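Local coordinates for methyl-coenzyme M reductase subunit beta (Methanosarcina barkeri, PDB 1E6Y), which forms part of the nickel coenzyme F430 enzyme that releases methane from methyl-coenzyme M, with coenzyme B as reductant, in the last step of methanogenesis, at residues M36-R40 against P113-I117. Numbering follows the deposited sequence.
Sequences MDTKR and PKSRI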
ATOM      1  N   MET E  36       1.509  28.286  -7.561  1.00 10.28           N
ATOM      2  CA  MET E  36       2.937  28.216  -7.869  1.00 11.08           C
ATOM      3  C   MET E  36       3.807  28.387  -6.622  1.00 11.16           C
ATOM      4  O   MET E  36       4.755  27.629  -6.416  1.00 10.63           O
ATOM      5  CB  MET E  36       3.308  29.276  -8.909  1.00 11.82           C
ATOM      6  CG  MET E  36       4.799  29.379  -9.187  1.00 13.03           C
ATOM      7  SD  MET E  36       5.551  27.838  -9.768  1.00 14.77           S
ATOM      8  CE  MET E  36       4.949  27.792 -11.455  1.00 13.89           C
ATOM      9  N   ASP E  37       3.482  29.373  -5.792  1.00 10.85           N
ATOM     10  CA  ASP E  37       4.237  29.615  -4.567  1.00 11.50           C
ATOM     11  C   ASP E  37       4.082  28.472  -3.572  1.00 10.76           C
ATOM     12  O   ASP E  37       5.028  28.122  -2.869  1.00 10.64           O
ATOM     13  CB  ASP E  37       3.801  30.932  -3.921  1.00 12.44           C
ATOM     14  CG  ASP E  37       4.342  32.151  -4.654  1.00 15.10           C
ATOM     15  OD1 ASP E  37       5.114  31.989  -5.625  1.00 15.87           O
ATOM     16  OD2 ASP E  37       3.978  33.281  -4.264  1.00 15.48           O
ATOM     17  N   THR E  38       2.895  27.875  -3.542  1.00 10.10           N
ATOM     18  CA  THR E  38       2.642  26.706  -2.706  1.00  9.39           C
ATOM     19  C   THR E  38       3.446  25.508  -3.203  1.00  9.23           C
ATOM     20  O   THR E  38       4.050  24.784  -2.411  1.00  9.47           O
ATOM     21  CB  THR E  38       1.143  26.349  -2.701  1.00  9.54           C
ATOM     22  OG1 THR E  38       0.395  27.463  -2.198  1.00  9.73           O
ATOM     23  CG2 THR E  38       0.877  25.136  -1.822  1.00  9.86           C
ATOM     24  N   LYS E  39       3.503  25.341  -4.521  1.00  8.67           N
ATOM     25  CA  LYS E  39       4.259  24.245  -5.115  1.00  8.94           C
ATOM     26  C   LYS E  39       5.764  24.398  -4.897  1.00  9.29           C
ATOM     27  O   LYS E  39       6.443  23.428  -4.564  1.00  9.21           O
ATOM     28  CB  LYS E  39       3.967  24.140  -6.615  1.00  8.97           C
ATOM     29  CG  LYS E  39       2.564  23.647  -6.946  1.00  8.57           C
ATOM     30  CD  LYS E  39       2.321  23.635  -8.447  1.00  7.77           C
ATOM     31  CE  LYS E  39       3.138  22.555  -9.139  1.00  8.88           C
ATOM     32  NZ  LYS E  39       2.827  22.482 -10.595  1.00  8.67           N
ATOM     33  N   ARG E  40       6.280  25.617  -5.048  1.00  9.19           N
ATOM     34  CA  ARG E  40       7.736  25.789  -5.127  1.00  9.46           C
ATOM     35  C   ARG E  40       8.390  26.087  -3.801  1.00  9.80           C
ATOM     36  O   ARG E  40       9.622  26.223  -3.725  1.00  9.11           O
ATOM     37  CB  ARG E  40       8.039  26.918  -6.132  1.00 10.44           C
ATOM     38  CG  ARG E  40       7.813  28.313  -5.560  1.00 11.32           C
ATOM     39  CD  ARG E  40       7.853  29.357  -6.673  1.00 12.59           C
ATOM     40  NE  ARG E  40       7.676  30.723  -6.227  1.00 14.21           N
ATOM     41  CZ  ARG E  40       8.583  31.663  -5.990  1.00 15.37           C
ATOM     42  NH1 ARG E  40       9.887  31.439  -6.162  1.00 14.63           N
ATOM     43  NH2 ARG E  40       8.208  32.880  -5.585  1.00 15.96           N
ATOM     44  N   PRO E 113      12.986  28.649  -7.644  1.00 11.13           N
ATOM     45  CA  PRO E 113      12.536  29.382  -8.830  1.00 11.35           C
ATOM     46  C   PRO E 113      11.426  28.629  -9.559  1.00 11.77           C
ATOM     47  O   PRO E 113      11.388  27.397  -9.532  1.00 11.34           O
ATOM     48  CB  PRO E 113      13.798  29.487  -9.683  1.00 11.35           C
ATOM     49  CG  PRO E 113      14.616  28.300  -9.273  1.00 10.67           C
ATOM     50  CD  PRO E 113      14.364  28.146  -7.801  1.00 10.70           C
ATOM     51  N   LYS E 114      10.530  29.370 -10.203  1.00 12.59           N
ATOM     52  CA  LYS E 114       9.429  28.778 -10.962  1.00 13.27           C
ATOM     53  C   LYS E 114       9.909  27.759 -11.988  1.00 12.97           C
ATOM     54  O   LYS E 114       9.208  26.795 -12.284  1.00 12.23           O
ATOM     55  CB  LYS E 114       8.615  29.869 -11.666  1.00 16.19           C
ATOM     56  CG  LYS E 114       7.610  30.545 -10.761  1.00 19.75           C
ATOM     57  CD  LYS E 114       6.981  31.770 -11.402  1.00 21.73           C
ATOM     58  CE  LYS E 114       5.901  32.341 -10.489  1.00 23.47           C
ATOM     59  NZ  LYS E 114       5.471  33.722 -10.853  1.00 24.70           N
ATOM     60  N   SER E 115      11.132  27.945 -12.475  1.00 11.39           N
ATOM     61  CA  SER E 115      11.714  27.047 -13.464  1.00 10.99           C
ATOM     62  C   SER E 115      11.774  25.587 -13.006  1.00 10.41           C
ATOM     63  O   SER E 115      11.647  24.679 -13.829  1.00 10.41           O
ATOM     64  CB  SER E 115      13.118  27.525 -13.856  1.00 10.72           C
ATOM     65  OG  SER E 115      13.980  27.577 -12.732  1.00 10.93           O
ATOM     66  N   ARG E 116      11.961  25.355 -11.706  1.00 10.50           N
ATOM     67  CA  ARG E 116      12.003  23.974 -11.202  1.00  9.94           C
ATOM     68  C   ARG E 116      10.618  23.334 -11.241  1.00 10.20           C
ATOM     69  O   ARG E 116      10.513  22.138 -11.519  1.00 10.25           O
ATOM     70  CB  ARG E 116      12.593  23.910  -9.797  1.00  9.81           C
ATOM     71  CG  ARG E 116      14.044  24.373  -9.723  1.00  8.87           C
ATOM     72  CD  ARG E 116      14.668  24.054  -8.378  1.00  8.60           C
ATOM     73  NE  ARG E 116      16.078  24.438  -8.279  1.00 10.61           N
ATOM     74  CZ  ARG E 116      17.092  23.750  -8.816  1.00  9.81           C
ATOM     75  NH1 ARG E 116      18.324  24.237  -8.624  1.00 11.01           N
ATOM     76  NH2 ARG E 116      16.923  22.651  -9.514  1.00 10.24           N
ATOM     77  N   ILE E 117       9.576  24.137 -11.047  1.00 10.38           N
ATOM     78  CA  ILE E 117       8.205  23.658 -11.147  1.00 10.80           C
ATOM     79  C   ILE E 117       7.802  23.489 -12.615  1.00 10.82           C
ATOM     80  O   ILE E 117       7.156  22.503 -12.980  1.00 10.47           O
ATOM     81  CB  ILE E 117       7.237  24.637 -10.434  1.00 11.14           C
ATOM     82  CG1 ILE E 117       7.520  24.634  -8.928  1.00 11.62           C
ATOM     83  CG2 ILE E 117       5.784  24.266 -10.717  1.00 11.79           C
ATOM     84  CD1 ILE E 117       7.475  23.250  -8.283  1.00 11.92           C
TER
HETATM   85  O   HOH W   1       4.105  33.311  -8.087  1.00 31.52           O
HETATM   86  O   HOH W   2       4.996  21.097 -11.883  1.00  9.45           O
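Ile-117 meets three side chains of 36-40, each with a different carbon. Its CB lies 3.7 Å from Met-36 SD, its CG1 lies 3.6 Å from Arg-40 CB, and its CG2 lies against the CE–NZ end of Lys-39. Met-36 starts with CG anti to the backbone N (chi1 174°) and then bends at both chi2 and chi3, so that its side chain and that of Ile-117 slide past each other in opposite senses. Lys-114 runs out as an extended chain across Met-36. There Met-36 CG is only 3.4 Å from Lys-114 CE, closer than usual carbon–carbon contact, a tight fit. The contact joins helix 29-40 to the short helix 114-118, one helix leading into strand 41-45 and the other following strand 107-111, which are antiparallel neighbours in a four-stranded sheet of the N-terminal domain. Arg-40, extended from CG to NE, forms a salt bridge with Asp-37 through NE and NH2, both to OD1, which lies in the guanidinium plane. Arg-40 NE lies 2.9 Å from Asp-37 OD1 in a nearly straight bond (164°); NH2 bends more (139°) and, from the same face, meets OD1 from above the carboxylate plane. NH1 is held by the carbonyl oxygens of Ser-112 and Asp-96, so bonds from all three nitrogens fix the group's rotation. Asp-37 OD1 also accepts from a water that Lys-114 NZ reaches weakly. A second water bridges Lys-39 NZ and Ile-117 O, while the same ammonium donates to Gly-120 O of the second subunit, another copy of this protein, which thus borders the contact.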